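Local coordinates for dihydrodipicolinate synthase family protein (Sinorhizobium meliloti, PDB 4DNH) that is of unknown function but adopts an eight-stranded TIM-barrel fold and is probably related to the dihydrodipicolinate synthase family, at residues Arg70-Thr84 against Leu275-Ser287. Sequence-based numbering, arbitrary orientation.
Sequences RLWDLGLGVAESMDT and LLGIFDAIAPVAS
Three leucine methyls converge on one side of Ala-283 CB: Leu-74 CD1 lies at 3.5 Å, and Leu-71 CD2 and Leu-76 CD1 at 3.7 and 3.8 Å. Alanine suits the spot, being small enough for three branched side chains to meet over it. Leu-74 CD1 also rests by the Pro-284 ring, whose CG is approached obliquely by Arg-70 NH2; Arg-70 gets there because its chain runs extended from a CG anti to the backbone N (chi1 -170°). Its NE makes a weak bond to a water that donates to Asp-280 O. Where helix 61-73 ends in a Schellman motif at Gly-75, Ser-287 OG donates to Leu-74 O (2.8 Å), in the carbonyl plane on a lone pair, and also bonds Arg-28. With an alanine here the hydroxyl is gone, and the Leu-74 carbonyl and Arg-28 are each likely to lose this partner. Farther along, Ala-79 CB meets Leu-275 CD2 (3.7 Å) inside the barrel, and Thr-84 OG1 lies over Gly-277 CA, where a side chain would clash. Strand 37-40 separates strands 77-80 and 273-276 in the barrel, so apolar packing, with one buried hydroxyl bond at a helix end, joins parts of the fold that share no strand pairing.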
ATOM      1  N   ARG A  70      -8.635 -10.621  -7.568  1.00 41.11           N
ATOM      2  CA  ARG A  70      -8.110  -9.909  -8.735  1.00 41.37           C
ATOM      3  C   ARG A  70      -6.588  -9.802  -8.657  1.00 41.70           C
ATOM      4  O   ARG A  70      -5.891 -10.010  -9.669  1.00 42.57           O
ATOM      5  CB  ARG A  70      -8.727  -8.508  -8.837  1.00 41.12           C
ATOM      6  CG  ARG A  70      -8.447  -7.755 -10.130  1.00 43.63           C
ATOM      7  CD  ARG A  70      -9.056  -6.362 -10.041  1.00 48.17           C
ATOM      8  NE  ARG A  70      -8.411  -5.334 -10.872  1.00 51.19           N
ATOM      9  CZ  ARG A  70      -8.627  -5.172 -12.179  1.00 53.16           C
ATOM     10  NH1 ARG A  70      -9.460  -5.997 -12.833  1.00 51.08           N
ATOM     11  NH2 ARG A  70      -8.000  -4.195 -12.838  1.00 48.94           N
ATOM     12  N   LEU A  71      -6.073  -9.497  -7.463  1.00 40.24           N
ATOM     13  CA  LEU A  71      -4.620  -9.351  -7.291  1.00 39.35           C
ATOM     14  C   LEU A  71      -3.935 -10.697  -7.416  1.00 39.95           C
ATOM     15  O   LEU A  71      -2.955 -10.830  -8.136  1.00 40.91           O
ATOM     16  CB  LEU A  71      -4.226  -8.655  -5.975  1.00 36.17           C
ATOM     17  CG  LEU A  71      -4.580  -7.181  -5.767  1.00 34.69           C
ATOM     18  CD1 LEU A  71      -4.198  -6.748  -4.353  1.00 34.25           C
ATOM     19  CD2 LEU A  71      -3.928  -6.267  -6.791  1.00 33.34           C
ATOM     20  N   TRP A  72      -4.453 -11.700  -6.719  1.00 41.64           N
ATOM     21  CA  TRP A  72      -3.903 -13.051  -6.860  1.00 42.23           C
ATOM     22  C   TRP A  72      -3.913 -13.540  -8.277  1.00 42.03           C
ATOM     23  O   TRP A  72      -2.933 -14.147  -8.698  1.00 42.73           O
ATOM     24  CB  TRP A  72      -4.569 -14.022  -5.918  1.00 40.21           C
ATOM     25  CG  TRP A  72      -4.261 -13.717  -4.475  1.00 39.03           C
ATOM     26  CD1 TRP A  72      -3.047 -13.292  -3.939  1.00 38.39           C
ATOM     27  CD2 TRP A  72      -5.172 -13.814  -3.323  1.00 38.92           C
ATOM     28  NE1 TRP A  72      -3.142 -13.125  -2.581  1.00 37.29           N
ATOM     29  CE2 TRP A  72      -4.386 -13.418  -2.144  1.00 37.64           C
ATOM     30  CE3 TRP A  72      -6.513 -14.176  -3.153  1.00 39.59           C
ATOM     31  CZ2 TRP A  72      -4.936 -13.396  -0.867  1.00 37.16           C
ATOM     32  CZ3 TRP A  72      -7.057 -14.143  -1.860  1.00 39.15           C
ATOM     33  CH2 TRP A  72      -6.284 -13.760  -0.746  1.00 38.50           C
ATOM     34  N   ASP A  73      -4.980 -13.231  -9.025  1.00 43.24           N
ATOM     35  CA  ASP A  73      -5.127 -13.626 -10.453  1.00 45.94           C
ATOM     36  C   ASP A  73      -4.010 -13.083 -11.316  1.00 47.65           C
ATOM     37  O   ASP A  73      -3.571 -13.745 -12.253  1.00 50.19           O
ATOM     38  CB  ASP A  73      -6.444 -13.110 -11.057  1.00 46.43           C
ATOM     39  CG  ASP A  73      -7.665 -13.904 -10.605  1.00 48.23           C
ATOM     40  OD1 ASP A  73      -7.510 -14.978  -9.990  1.00 46.87           O
ATOM     41  OD2 ASP A  73      -8.797 -13.435 -10.864  1.00 50.16           O
ATOM     42  N   LEU A  74      -3.574 -11.863 -11.001  1.00 46.56           N
ATOM     43  CA  LEU A  74      -2.519 -11.192 -11.745  1.00 46.54           C
ATOM     44  C   LEU A  74      -1.121 -11.582 -11.254  1.00 47.37           C
ATOM     45  O   LEU A  74      -0.110 -11.093 -11.778  1.00 48.57           O
ATOM     46  CB  LEU A  74      -2.702  -9.674 -11.688  1.00 44.06           C
ATOM     47  CG  LEU A  74      -3.941  -9.100 -12.389  1.00 45.34           C
ATOM     48  CD1 LEU A  74      -4.183  -7.675 -11.926  1.00 42.94           C
ATOM     49  CD2 LEU A  74      -3.854  -9.134 -13.908  1.00 46.59           C
ATOM     50  N   GLY A  75      -1.069 -12.454 -10.251  1.00 45.01           N
ATOM     51  CA  GLY A  75       0.198 -12.941  -9.724  1.00 45.22           C
ATOM     52  C   GLY A  75       0.789 -12.107  -8.611  1.00 45.99           C
ATOM     53  O   GLY A  75       1.819 -12.483  -8.053  1.00 48.50           O
ATOM     54  N   LEU A  76       0.145 -10.982  -8.284  1.00 43.16           N
ATOM     55  CA  LEU A  76       0.640 -10.074  -7.241  1.00 40.32           C
ATOM     56  C   LEU A  76       0.301 -10.633  -5.882  1.00 40.17           C
ATOM     57  O   LEU A  76      -0.732 -11.277  -5.717  1.00 40.99           O
ATOM     58  CB  LEU A  76       0.019  -8.681  -7.395  1.00 38.56           C
ATOM     59  CG  LEU A  76       0.262  -8.014  -8.754  1.00 39.39           C
ATOM     60  CD1 LEU A  76      -0.592  -6.774  -8.926  1.00 39.30           C
ATOM     61  CD2 LEU A  76       1.723  -7.656  -8.908  1.00 41.63           C
ATOM     62  N   GLY A  77       1.174 -10.423  -4.908  1.00 39.63           N
ATOM     63  CA  GLY A  77       0.837 -10.793  -3.532  1.00 39.69           C
ATOM     64  C   GLY A  77      -0.069  -9.744  -2.901  1.00 39.59           C
ATOM     65  O   GLY A  77      -0.204  -8.628  -3.419  1.00 41.20           O
ATOM     66  N   VAL A  78      -0.672 -10.088  -1.774  1.00 36.50           N
ATOM     67  CA  VAL A  78      -1.539  -9.169  -1.074  1.00 36.23           C
ATOM     68  C   VAL A  78      -0.941  -8.826   0.301  1.00 37.03           C
ATOM     69  O   VAL A  78      -0.597  -9.727   1.092  1.00 38.49           O
ATOM     70  CB  VAL A  78      -2.973  -9.760  -0.940  1.00 38.44           C
ATOM     71  CG1 VAL A  78      -3.776  -9.038   0.139  1.00 40.67           C
ATOM     72  CG2 VAL A  78      -3.711  -9.707  -2.276  1.00 37.17           C
ATOM     73  N   ALA A  79      -0.815  -7.529   0.578  1.00 35.33           N
ATOM     74  CA  ALA A  79      -0.405  -7.028   1.892  1.00 36.45           C
ATOM     75  C   ALA A  79      -1.653  -6.518   2.599  1.00 37.24           C
ATOM     76  O   ALA A  79      -2.181  -5.469   2.218  1.00 37.77           O
ATOM     77  CB  ALA A  79       0.598  -5.893   1.740  1.00 36.47           C
ATOM     78  N   GLU A  80      -2.122  -7.239   3.619  1.00 36.40           N
ATOM     79  CA  GLU A  80      -3.443  -6.964   4.158  1.00 37.71           C
ATOM     80  C   GLU A  80      -3.504  -6.061   5.349  1.00 39.34           C
ATOM     81  O   GLU A  80      -2.646  -6.105   6.245  1.00 38.56           O
ATOM     82  CB  GLU A  80      -4.196  -8.236   4.526  1.00 41.50           C
ATOM     83  CG  GLU A  80      -5.165  -8.693   3.457  1.00 45.89           C
ATOM     84  CD  GLU A  80      -6.280  -7.716   3.157  1.00 46.51           C
ATOM     85  OE1 GLU A  80      -6.179  -6.491   3.429  1.00 49.57           O
ATOM     86  OE2 GLU A  80      -7.267  -8.196   2.594  1.00 44.12           O
ATOM     87  N   SER A  81      -4.581  -5.279   5.350  1.00 39.81           N
ATOM     88  CA  SER A  81      -4.895  -4.384   6.423  1.00 40.69           C
ATOM     89  C   SER A  81      -3.707  -3.439   6.632  1.00 39.25           C
ATOM     90  O   SER A  81      -3.318  -3.128   7.750  1.00 38.56           O
ATOM     91  CB  SER A  81      -5.251  -5.185   7.681  1.00 42.71           C
ATOM     92  OG  SER A  81      -6.447  -5.918   7.489  1.00 41.91           O
HETATM   93  N   MSE A  82      -3.151  -2.980   5.523  1.00 40.06           N
HETATM   94  CA  MSE A  82      -2.012  -2.077   5.563  1.00 46.33           C
HETATM   95  C   MSE A  82      -2.465  -0.642   5.489  1.00 47.83           C
HETATM   96  O   MSE A  82      -3.668  -0.339   5.531  1.00 46.52           O
HETATM   97  CB  MSE A  82      -1.082  -2.471   4.415  1.00 50.26           C
HETATM   98  CG  MSE A  82      -0.348  -3.770   4.763  1.00 55.77           C
HETATM   99 SE   MSE A  82       0.854  -3.397   6.283  1.00 66.88          SE
HETATM  100  CE  MSE A  82       2.159  -2.327   5.264  1.00 66.13           C
ATOM    101  N   ASP A  83      -1.504   0.265   5.372  1.00 48.28           N
ATOM    102  CA  ASP A  83      -1.817   1.679   5.301  1.00 46.44           C
ATOM    103  C   ASP A  83      -2.824   1.965   4.191  1.00 42.20           C
ATOM    104  O   ASP A  83      -3.685   2.802   4.364  1.00 41.12           O
ATOM    105  CB  ASP A  83      -0.547   2.501   5.087  1.00 51.61           C
ATOM    106  CG  ASP A  83      -0.784   3.974   5.277  1.00 55.07           C
ATOM    107  OD1 ASP A  83      -0.823   4.421   6.445  1.00 57.83           O
ATOM    108  OD2 ASP A  83      -0.950   4.686   4.260  1.00 56.25           O
ATOM    109  N   THR A  84      -2.725   1.267   3.061  1.00 41.95           N
ATOM    110  CA  THR A  84      -3.696   1.450   1.956  1.00 39.35           C
ATOM    111  C   THR A  84      -5.114   1.021   2.341  1.00 38.73           C
ATOM    112  O   THR A  84      -6.090   1.509   1.775  1.00 39.46           O
ATOM    113  CB  THR A  84      -3.276   0.712   0.664  1.00 37.02           C
ATOM    114  OG1 THR A  84      -1.940   1.078   0.324  1.00 39.96           O
ATOM    115  CG2 THR A  84      -4.169   1.086  -0.497  1.00 35.23           C
ATOM    116  N   LEU A 275       6.306  -3.680  -2.351  1.00 45.32           N
ATOM    117  CA  LEU A 275       5.136  -3.756  -1.497  1.00 44.37           C
ATOM    118  C   LEU A 275       4.543  -2.345  -1.543  1.00 43.83           C
ATOM    119  O   LEU A 275       4.901  -1.451  -0.758  1.00 43.14           O
ATOM    120  CB  LEU A 275       5.540  -4.181  -0.086  1.00 44.71           C
ATOM    121  CG  LEU A 275       4.464  -4.723   0.855  1.00 46.13           C
ATOM    122  CD1 LEU A 275       5.168  -5.232   2.103  1.00 48.42           C
ATOM    123  CD2 LEU A 275       3.429  -3.651   1.204  1.00 44.27           C
ATOM    124  N   LEU A 276       3.640  -2.167  -2.499  1.00 43.27           N
ATOM    125  CA  LEU A 276       3.217  -0.847  -2.938  1.00 41.71           C
ATOM    126  C   LEU A 276       1.707  -0.690  -2.964  1.00 41.04           C
ATOM    127  O   LEU A 276       0.987  -1.561  -3.466  1.00 39.70           O
ATOM    128  CB  LEU A 276       3.749  -0.596  -4.354  1.00 41.43           C
ATOM    129  CG  LEU A 276       5.247  -0.351  -4.504  1.00 41.19           C
ATOM    130  CD1 LEU A 276       5.668  -0.592  -5.947  1.00 41.29           C
ATOM    131  CD2 LEU A 276       5.601   1.059  -4.068  1.00 40.71           C
ATOM    132  N   GLY A 277       1.230   0.444  -2.451  1.00 41.09           N
ATOM    133  CA  GLY A 277      -0.163   0.845  -2.634  1.00 38.28           C
ATOM    134  C   GLY A 277      -0.473   1.172  -4.092  1.00 38.87           C
ATOM    135  O   GLY A 277      -1.601   0.994  -4.528  1.00 39.78           O
ATOM    136  N   ILE A 278       0.520   1.636  -4.859  1.00 38.01           N
ATOM    137  CA  ILE A 278       0.275   1.926  -6.277  1.00 38.82           C
ATOM    138  C   ILE A 278      -0.009   0.645  -7.087  1.00 41.52           C
ATOM    139  O   ILE A 278      -0.759   0.675  -8.061  1.00 46.24           O
ATOM    140  CB  ILE A 278       1.380   2.823  -6.925  1.00 38.92           C
ATOM    141  CG1 ILE A 278       1.044   3.180  -8.384  1.00 38.30           C
ATOM    142  CG2 ILE A 278       2.751   2.160  -6.877  1.00 41.74           C
ATOM    143  CD1 ILE A 278      -0.145   4.097  -8.555  1.00 38.87           C
ATOM    144  N   PHE A 279       0.569  -0.477  -6.673  1.00 39.91           N
ATOM    145  CA  PHE A 279       0.348  -1.741  -7.371  1.00 39.40           C
ATOM    146  C   PHE A 279      -1.090  -2.228  -7.285  1.00 42.20           C
ATOM    147  O   PHE A 279      -1.545  -3.001  -8.121  1.00 43.34           O
ATOM    148  CB  PHE A 279       1.332  -2.795  -6.890  1.00 38.09           C
ATOM    149  CG  PHE A 279       2.648  -2.743  -7.610  1.00 38.78           C
ATOM    150  CD1 PHE A 279       2.939  -1.685  -8.468  1.00 38.33           C
ATOM    151  CD2 PHE A 279       3.597  -3.722  -7.409  1.00 39.68           C
ATOM    152  CE1 PHE A 279       4.136  -1.624  -9.133  1.00 40.72           C
ATOM    153  CE2 PHE A 279       4.805  -3.670  -8.070  1.00 41.90           C
ATOM    154  CZ  PHE A 279       5.078  -2.619  -8.937  1.00 43.04           C
ATOM    155  N   ASP A 280      -1.798  -1.755  -6.270  1.00 42.45           N
ATOM    156  CA  ASP A 280      -3.221  -1.943  -6.171  1.00 44.13           C
ATOM    157  C   ASP A 280      -3.895  -1.222  -7.365  1.00 45.00           C
ATOM    158  O   ASP A 280      -4.545  -1.870  -8.202  1.00 45.80           O
ATOM    159  CB  ASP A 280      -3.691  -1.415  -4.804  1.00 44.05           C
ATOM    160  CG  ASP A 280      -5.203  -1.222  -4.717  1.00 43.75           C
ATOM    161  OD1 ASP A 280      -5.856  -0.899  -5.742  1.00 41.58           O
ATOM    162  OD2 ASP A 280      -5.734  -1.372  -3.598  1.00 43.27           O
ATOM    163  N   ALA A 281      -3.703   0.097  -7.457  1.00 40.95           N
ATOM    164  CA  ALA A 281      -4.338   0.923  -8.494  1.00 39.62           C
ATOM    165  C   ALA A 281      -3.950   0.604  -9.949  1.00 39.79           C
ATOM    166  O   ALA A 281      -4.757   0.813 -10.870  1.00 41.21           O
ATOM    167  CB  ALA A 281      -4.112   2.398  -8.200  1.00 40.22           C
ATOM    168  N   ILE A 282      -2.733   0.108 -10.167  1.00 38.59           N
ATOM    169  CA  ILE A 282      -2.297  -0.248 -11.527  1.00 40.54           C
ATOM    170  C   ILE A 282      -1.983  -1.747 -11.678  1.00 41.86           C
ATOM    171  O   ILE A 282      -1.189  -2.155 -12.552  1.00 42.72           O
ATOM    172  CB  ILE A 282      -1.080   0.602 -11.982  1.00 41.30           C
ATOM    173  CG1 ILE A 282       0.159   0.250 -11.152  1.00 41.39           C
ATOM    174  CG2 ILE A 282      -1.400   2.095 -11.920  1.00 38.51           C
ATOM    175  CD1 ILE A 282       1.412   0.998 -11.555  1.00 41.66           C
ATOM    176  N   ALA A 283      -2.622  -2.556 -10.832  1.00 40.47           N
ATOM    177  CA  ALA A 283      -2.417  -4.007 -10.799  1.00 39.83           C
ATOM    178  C   ALA A 283      -2.129  -4.657 -12.157  1.00 40.99           C
ATOM    179  O   ALA A 283      -1.087  -5.315 -12.297  1.00 42.45           O
ATOM    180  CB  ALA A 283      -3.569  -4.713 -10.079  1.00 37.27           C
ATOM    181  N   PRO A 284      -3.021  -4.472 -13.157  1.00 39.45           N
ATOM    182  CA  PRO A 284      -2.825  -5.139 -14.464  1.00 41.89           C
ATOM    183  C   PRO A 284      -1.525  -4.788 -15.147  1.00 44.49           C
ATOM    184  O   PRO A 284      -0.875  -5.664 -15.714  1.00 49.82           O
ATOM    185  CB  PRO A 284      -3.984  -4.618 -15.308  1.00 43.02           C
ATOM    186  CG  PRO A 284      -5.013  -4.192 -14.316  1.00 40.48           C
ATOM    187  CD  PRO A 284      -4.251  -3.667 -13.144  1.00 38.16           C
ATOM    188  N   VAL A 285      -1.147  -3.514 -15.076  1.00 43.99           N
ATOM    189  CA  VAL A 285       0.065  -3.004 -15.714  1.00 43.69           C
ATOM    190  C   VAL A 285       1.296  -3.517 -14.980  1.00 43.84           C
ATOM    191  O   VAL A 285       2.265  -3.960 -15.610  1.00 44.50           O
ATOM    192  CB  VAL A 285       0.084  -1.454 -15.725  1.00 42.45           C
ATOM    193  CG1 VAL A 285       1.386  -0.932 -16.309  1.00 41.68           C
ATOM    194  CG2 VAL A 285      -1.108  -0.905 -16.500  1.00 42.15           C
ATOM    195  N   ALA A 286       1.260  -3.448 -13.649  1.00 41.55           N
ATOM    196  CA  ALA A 286       2.386  -3.905 -12.838  1.00 42.48           C
ATOM    197  C   ALA A 286       2.695  -5.369 -13.127  1.00 45.55           C
ATOM    198  O   ALA A 286       3.860  -5.749 -13.312  1.00 47.15           O
ATOM    199  CB  ALA A 286       2.099  -3.703 -11.361  1.00 40.54           C
ATOM    200  N   SER A 287       1.634  -6.177 -13.168  1.00 44.65           N
ATOM    201  CA  SER A 287       1.722  -7.572 -13.510  1.00 45.01           C
ATOM    202  C   SER A 287       2.406  -7.734 -14.871  1.00 47.79           C
ATOM    203  O   SER A 287       3.418  -8.429 -14.977  1.00 49.09           O
ATOM    204  CB  SER A 287       0.328  -8.196 -13.518  1.00 45.57           C
ATOM    205  OG  SER A 287       0.353  -9.533 -14.001  1.00 47.29           O
TER
HETATM  206  O   HOH W   1      -6.577  -2.765  -9.799  1.00 44.17           O